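Local coordinates for protein argonaute (Aquifex aeolicus, PDB 1YVU) that uses short single-stranded DNA guides to find complementary RNA targets and cleaves them with divalent metal ions, preferring magnesium, at residues N132-L137 and Q164-L169; T321-K326 and K487-E492. One frame throughout, in Å; residues are numbered along the deposited sequence.

Contact 1. Residues N132-L137 and Q164-L169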
loop_
_atom_site.group_PDB
_atom_site.type_symbol
_atom_site.label_atom_id
_atom_site.label_comp_id
_atom_site.label_asym_id
_atom_site.label_seq_id
_atom_site.Cartn_x
_atom_site.Cartn_y
_atom_site.Cartn_z
ATOM N N ASN A 132 6.190 5.404 -30.842
ATOM C CA ASN A 132 7.383 6.066 -30.222
ATOM C C ASN A 132 7.925 5.487 -28.873
ATOM O O ASN A 132 8.841 6.085 -28.273
ATOM C CB ASN A 132 7.248 7.624 -30.094
ATOM C CG ASN A 132 6.742 8.310 -31.376
ATOM O OD1 ASN A 132 7.429 8.344 -32.399
ATOM N ND2 ASN A 132 5.521 8.854 -31.311
ATOM N N ARG A 133 7.418 4.315 -28.447
ATOM C CA ARG A 133 7.825 3.661 -27.179
ATOM C C ARG A 133 7.462 2.151 -27.126
ATOM O O ARG A 133 6.453 1.736 -27.684
ATOM C CB ARG A 133 7.178 4.424 -26.009
ATOM C CG ARG A 133 7.680 4.144 -24.592
ATOM C CD ARG A 133 7.159 5.246 -23.662
ATOM N NE ARG A 133 7.224 4.917 -22.236
ATOM C CZ ARG A 133 6.485 5.498 -21.290
ATOM N NH1 ARG A 133 5.615 6.448 -21.598
ATOM N NH2 ARG A 133 6.609 5.119 -20.027
ATOM N N LYS A 134 8.276 1.353 -26.426
ATOM C CA LYS A 134 8.098 -0.117 -26.283
ATOM C C LYS A 134 8.271 -0.562 -24.791
ATOM O O LYS A 134 9.301 -0.300 -24.159
ATOM C CB LYS A 134 9.120 -0.832 -27.199
ATOM C CG LYS A 134 8.766 -2.238 -27.693
ATOM C CD LYS A 134 9.885 -2.813 -28.608
ATOM C CE LYS A 134 9.651 -4.298 -29.008
ATOM N NZ LYS A 134 10.791 -4.937 -29.767
ATOM N N ILE A 135 7.242 -1.216 -24.241
ATOM C CA ILE A 135 7.203 -1.681 -22.833
ATOM C C ILE A 135 7.150 -3.236 -22.671
ATOM O O ILE A 135 6.714 -3.954 -23.583
ATOM C CB ILE A 135 5.949 -1.060 -22.080
ATOM C CG1 ILE A 135 5.869 0.454 -22.273
ATOM C CG2 ILE A 135 6.027 -1.303 -20.583
ATOM C CD1 ILE A 135 4.581 1.073 -21.766
ATOM N N ALA A 136 7.596 -3.731 -21.505
ATOM C CA ALA A 136 7.600 -5.161 -21.138
ATOM C C ALA A 136 7.003 -5.333 -19.738
ATOM O O ALA A 136 7.187 -4.488 -18.864
ATOM C CB ALA A 136 9.015 -5.723 -21.166
ATOM N N LEU A 137 6.268 -6.424 -19.547
ATOM C CA LEU A 137 5.616 -6.743 -18.271
ATOM C C LEU A 137 6.439 -7.811 -17.573
ATOM O O LEU A 137 6.082 -8.980 -17.588
ATOM C CB LEU A 137 4.201 -7.286 -18.519
ATOM C CG LEU A 137 3.217 -6.470 -19.355
ATOM C CD1 LEU A 137 2.334 -7.398 -20.185
ATOM C CD2 LEU A 137 2.402 -5.554 -18.464
ATOM N N GLN A 164 7.826 -2.335 -16.992
ATOM C CA GLN A 164 9.098 -1.672 -17.218
ATOM C C GLN A 164 9.375 -1.415 -18.690
ATOM O O GLN A 164 8.979 -2.224 -19.515
ATOM C CB GLN A 164 10.230 -2.550 -16.656
ATOM C CG GLN A 164 10.517 -2.361 -15.169
ATOM C CD GLN A 164 11.595 -3.268 -14.651
ATOM O OE1 GLN A 164 12.433 -3.765 -15.394
ATOM N NE2 GLN A 164 11.586 -3.484 -13.356
ATOM N N PRO A 165 10.011 -0.265 -19.041
ATOM C CA PRO A 165 10.346 0.073 -20.436
ATOM C C PRO A 165 11.627 -0.649 -20.866
ATOM O O PRO A 165 12.456 -1.007 -20.026
ATOM C CB PRO A 165 10.598 1.586 -20.385
ATOM C CG PRO A 165 9.865 2.031 -19.186
ATOM C CD PRO A 165 10.174 0.944 -18.210
ATOM N N PHE A 166 11.786 -0.834 -22.175
ATOM C CA PHE A 166 12.956 -1.506 -22.739
ATOM C C PHE A 166 14.198 -0.659 -22.512
ATOM O O PHE A 166 15.284 -1.176 -22.209
ATOM C CB PHE A 166 12.743 -1.735 -24.243
ATOM C CG PHE A 166 12.075 -3.048 -24.572
ATOM C CD1 PHE A 166 10.706 -3.251 -24.301
ATOM C CD2 PHE A 166 12.821 -4.108 -25.139
ATOM C CE1 PHE A 166 10.076 -4.503 -24.588
ATOM C CE2 PHE A 166 12.214 -5.373 -25.436
ATOM C CZ PHE A 166 10.832 -5.566 -25.155
ATOM N N GLU A 167 13.972 0.653 -22.556
ATOM C CA GLU A 167 15.008 1.655 -22.390
ATOM C C GLU A 167 15.424 1.761 -20.950
ATOM O O GLU A 167 14.614 1.645 -20.035
ATOM C CB GLU A 167 14.520 3.029 -22.856
ATOM C CG GLU A 167 13.792 3.069 -24.210
ATOM C CD GLU A 167 12.320 3.411 -24.058
ATOM O OE1 GLU A 167 12.020 4.549 -23.640
ATOM O OE2 GLU A 167 11.464 2.548 -24.345
ATOM N N THR A 168 16.710 2.001 -20.782
ATOM C CA THR A 168 17.360 2.166 -19.496
ATOM C C THR A 168 17.039 3.589 -19.012
ATOM O O THR A 168 16.424 4.366 -19.747
ATOM C CB THR A 168 18.875 1.979 -19.736
ATOM O OG1 THR A 168 19.114 0.637 -20.165
ATOM C CG2 THR A 168 19.679 2.238 -18.540
ATOM N N LEU A 169 17.398 3.906 -17.770
ATOM C CA LEU A 169 17.192 5.251 -17.243
ATOM C C LEU A 169 18.250 6.162 -17.879
ATOM O O LEU A 169 17.992 7.332 -18.068
ATOM C CB LEU A 169 17.259 5.288 -15.708
ATOM C CG LEU A 169 16.784 6.561 -14.969
ATOM C CD1 LEU A 169 15.327 6.783 -15.208
ATOM C CD2 LEU A 169 17.012 6.493 -13.487
#

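Contact 2. Residues T321-K326 and K487-E492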
loop_
_atom_site.group_PDB
_atom_site.type_symbol
_atom_site.label_atom_id
_atom_site.label_comp_id
_atom_site.label_asym_id
_atom_site.label_seq_id
_atom_site.Cartn_x
_atom_site.Cartn_y
_atom_site.Cartn_z
ATOM N N THR A 321 -26.124 -3.564 9.807
ATOM C CA THR A 321 -27.354 -2.805 9.919
ATOM C C THR A 321 -27.095 -1.342 10.172
ATOM O O THR A 321 -26.378 -0.964 11.109
ATOM C CB THR A 321 -28.305 -3.384 10.987
ATOM O OG1 THR A 321 -28.574 -4.763 10.674
ATOM C CG2 THR A 321 -29.629 -2.605 11.005
ATOM N N VAL A 322 -27.646 -0.553 9.257
ATOM C CA VAL A 322 -27.577 0.894 9.279
ATOM C C VAL A 322 -28.973 1.507 9.477
ATOM O O VAL A 322 -29.985 0.870 9.187
ATOM C CB VAL A 322 -26.959 1.424 7.964
ATOM C CG1 VAL A 322 -25.597 0.766 7.700
ATOM C CG2 VAL A 322 -27.932 1.250 6.764
ATOM N N LEU A 323 -29.018 2.745 9.950
ATOM C CA LEU A 323 -30.281 3.441 10.163
ATOM C C LEU A 323 -30.221 4.935 9.865
ATOM O O LEU A 323 -29.161 5.537 9.962
ATOM C CB LEU A 323 -30.827 3.184 11.581
ATOM C CG LEU A 323 -30.026 3.185 12.894
ATOM C CD1 LEU A 323 -29.284 4.493 13.180
ATOM C CD2 LEU A 323 -31.006 2.875 14.026
ATOM N N ASP A 324 -31.364 5.519 9.511
ATOM C CA ASP A 324 -31.455 6.953 9.217
ATOM C C ASP A 324 -31.856 7.802 10.453
ATOM O O ASP A 324 -31.798 7.305 11.589
ATOM C CB ASP A 324 -32.364 7.204 7.999
ATOM C CG ASP A 324 -33.851 7.036 8.294
ATOM O OD1 ASP A 324 -34.254 6.302 9.222
ATOM O OD2 ASP A 324 -34.628 7.656 7.562
ATOM N N ALA A 325 -32.204 9.079 10.235
ATOM C CA ALA A 325 -32.581 10.004 11.314
ATOM C C ALA A 325 -33.903 9.681 11.957
ATOM O O ALA A 325 -34.151 10.081 13.097
ATOM C CB ALA A 325 -32.584 11.411 10.829
ATOM N N LYS A 326 -34.760 8.989 11.208
ATOM C CA LYS A 326 -36.053 8.575 11.729
ATOM C C LYS A 326 -35.899 7.205 12.417
ATOM O O LYS A 326 -36.657 6.849 13.343
ATOM C CB LYS A 326 -37.124 8.561 10.633
ATOM C CG LYS A 326 -38.357 9.355 11.069
ATOM C CD LYS A 326 -39.595 9.137 10.222
ATOM C CE LYS A 326 -40.827 9.693 10.933
ATOM N NZ LYS A 326 -42.042 9.432 10.125
ATOM N N LYS A 487 -26.233 5.734 9.564
ATOM C CA LYS A 487 -25.116 5.394 10.449
ATOM C C LYS A 487 -25.448 4.021 10.960
ATOM O O LYS A 487 -26.614 3.633 10.957
ATOM C CB LYS A 487 -24.920 6.379 11.615
ATOM C CG LYS A 487 -26.013 6.413 12.680
ATOM C CD LYS A 487 -25.718 7.462 13.733
ATOM C CE LYS A 487 -26.756 7.418 14.832
ATOM N NZ LYS A 487 -26.333 8.266 15.972
ATOM N N LEU A 488 -24.421 3.291 11.385
ATOM C CA LEU A 488 -24.560 1.938 11.909
ATOM C C LEU A 488 -25.385 1.935 13.193
ATOM O O LEU A 488 -25.405 2.929 13.926
ATOM C CB LEU A 488 -23.175 1.324 12.155
ATOM C CG LEU A 488 -22.307 1.038 10.935
ATOM C CD1 LEU A 488 -20.852 1.187 11.285
ATOM C CD2 LEU A 488 -22.605 -0.358 10.380
ATOM N N LYS A 489 -26.128 0.850 13.391
ATOM C CA LYS A 489 -26.986 0.672 14.550
ATOM C C LYS A 489 -26.189 0.113 15.711
ATOM O O LYS A 489 -26.379 0.521 16.841
ATOM C CB LYS A 489 -28.103 -0.299 14.185
ATOM C CG LYS A 489 -28.991 -0.760 15.330
ATOM C CD LYS A 489 -29.753 -1.964 14.883
ATOM C CE LYS A 489 -30.607 -2.500 15.967
ATOM N NZ LYS A 489 -32.001 -2.657 15.443
ATOM N N GLU A 490 -25.331 -0.854 15.421
ATOM C CA GLU A 490 -24.531 -1.487 16.448
ATOM C C GLU A 490 -23.216 -1.889 15.801
ATOM O O GLU A 490 -23.212 -2.186 14.607
ATOM C CB GLU A 490 -25.287 -2.743 16.935
ATOM C CG GLU A 490 -24.736 -3.437 18.198
ATOM C CD GLU A 490 -24.697 -2.526 19.443
ATOM O OE1 GLU A 490 -25.749 -1.932 19.794
ATOM O OE2 GLU A 490 -23.612 -2.395 20.064
ATOM N N ILE A 491 -22.095 -1.699 16.501
ATOM C CA ILE A 491 -20.795 -2.175 16.014
ATOM C C ILE A 491 -20.457 -3.152 17.111
ATOM O O ILE A 491 -20.563 -2.800 18.295
ATOM C CB ILE A 491 -19.684 -1.108 15.974
ATOM C CG1 ILE A 491 -19.862 -0.212 14.755
ATOM C CG2 ILE A 491 -18.289 -1.762 15.885
ATOM C CD1 ILE A 491 -18.902 0.973 14.701
ATOM N N GLU A 492 -20.016 -4.349 16.726
ATOM C CA GLU A 492 -19.666 -5.396 17.682
ATOM C C GLU A 492 -18.492 -5.017 18.577
ATOM O O GLU A 492 -17.430 -4.673 18.050
ATOM C CB GLU A 492 -19.334 -6.706 16.944
ATOM C CG GLU A 492 -19.164 -7.951 17.859
ATOM C CD GLU A 492 -18.830 -9.230 17.101
ATOM O OE1 GLU A 492 -19.370 -9.410 15.982
ATOM O OE2 GLU A 492 -18.037 -10.059 17.627
#

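Contact 1. Residues N132-L137 and Q164-L169
A136 and Q164 form a hydrogen-bonded antiparallel pair at the open end of the long beta hairpin of linker L1, made by strands 134-147 and 153-165. Each amide of the pair is satisfied by the other's carbonyl: A136 N gives to Q164 O at 2.9 Å, and Q164 N returns a nearly straight bond (173°) to A136 O. One step outward, I135 and P165 make a non-hydrogen-bonded pair, a fitting place for proline, since this partner strand asks no N-H of it; I135 uses the other edge of its strand, bonding through its backbone to V128. Beyond P165 the chain leaves the strand, yet F166 N still reaches K134 O, a longer bond of 3.2 Å.

The F166 ring then folds back over the neighbouring strand. With CG anti to the backbone N (chi1 -154°) and the rest extended, K134 lays its methylenes over one ring face, CD standing 4.3 Å above the plane. Its NZ makes an off-centre cation-pi contact, 5.0 Å from the F166 ring centroid. A136, small enough to leave room for the ring, touches it with CB. E167 turns its carboxylate toward R133 without pairing, and its OE1 is taken by a salt bridge to R175. At the ring's edge, I135 O lies 3.6 Å from F166 CE1.

Contact 2. Residues T321-K326 and K487-E492
V322 and L488 face each other as an antiparallel non-hydrogen-bonded pair, their CA atoms 4.1 Å apart, between the hydrogen-bonded pair of L323 with K487 on one side and the bond from K489 N to T321 O on the other. L323 N gives to K487 O at 2.8 Å, and K487 N returns a more bent bond (151°) to L323 O. T321 O accepts K489 N at 2.9 Å and also meets the CA-H of L488.

L323 and K487 share one face of this small sheet. In both, CG sits between the backbone N and the carbonyl carbon (chi1 43° in L323), which sets the branched end of L323 over the neighbouring strand: its CD1 rests 3.8 Å from K487 CG, while its CG meets K489 CB. Lysine suits this edge because its methylenes pack like an apolar chain and its amine continues outward, where K487 NZ makes a salt bridge with E527. An alanine in place of L323 has no CG or CD1 to set against K487 CG and K489 CB, which would probably open a gap over these two lysine stems and leave them freer to turn. K489 also runs alongside T321, CD against the CG2 methyl at 3.9 Å. The buried V322 and L488 diverge, touching lightly through CG1 and CD2; V322 also packs on F339 of helix 337-342.

Here linker L2 and the PIWI domain meet through main-chain bonds and apolar stems, with no charged pair across the two segments. The pairing therefore probably rests mainly on backbone hydrogen bonding and shape, while the K487 charge is answered within PIWI by E527.

From the N terminus, the chain first passes through contact 1, which closes a loop of 26 residues, 21 of them in the two strands of the linker L1 hairpin, just where the chain passes into the PAZ domain. Contact 2 opens only after PAZ, in linker L2, and closes in PIWI after 160 intervening residues, so its loop takes in the Mid domain. The two are in series, neither nesting nor crossing. The centres of contact 1 and contact 2 lie about 51 Å apart, on opposite sides of the centre of the chain. Contact 1 is thus a local tie inside the PAZ lobe, whereas contact 2 spans the two lobes, adding a PIWI strand as the third beside the two L2 strands 322-323 and 329-330.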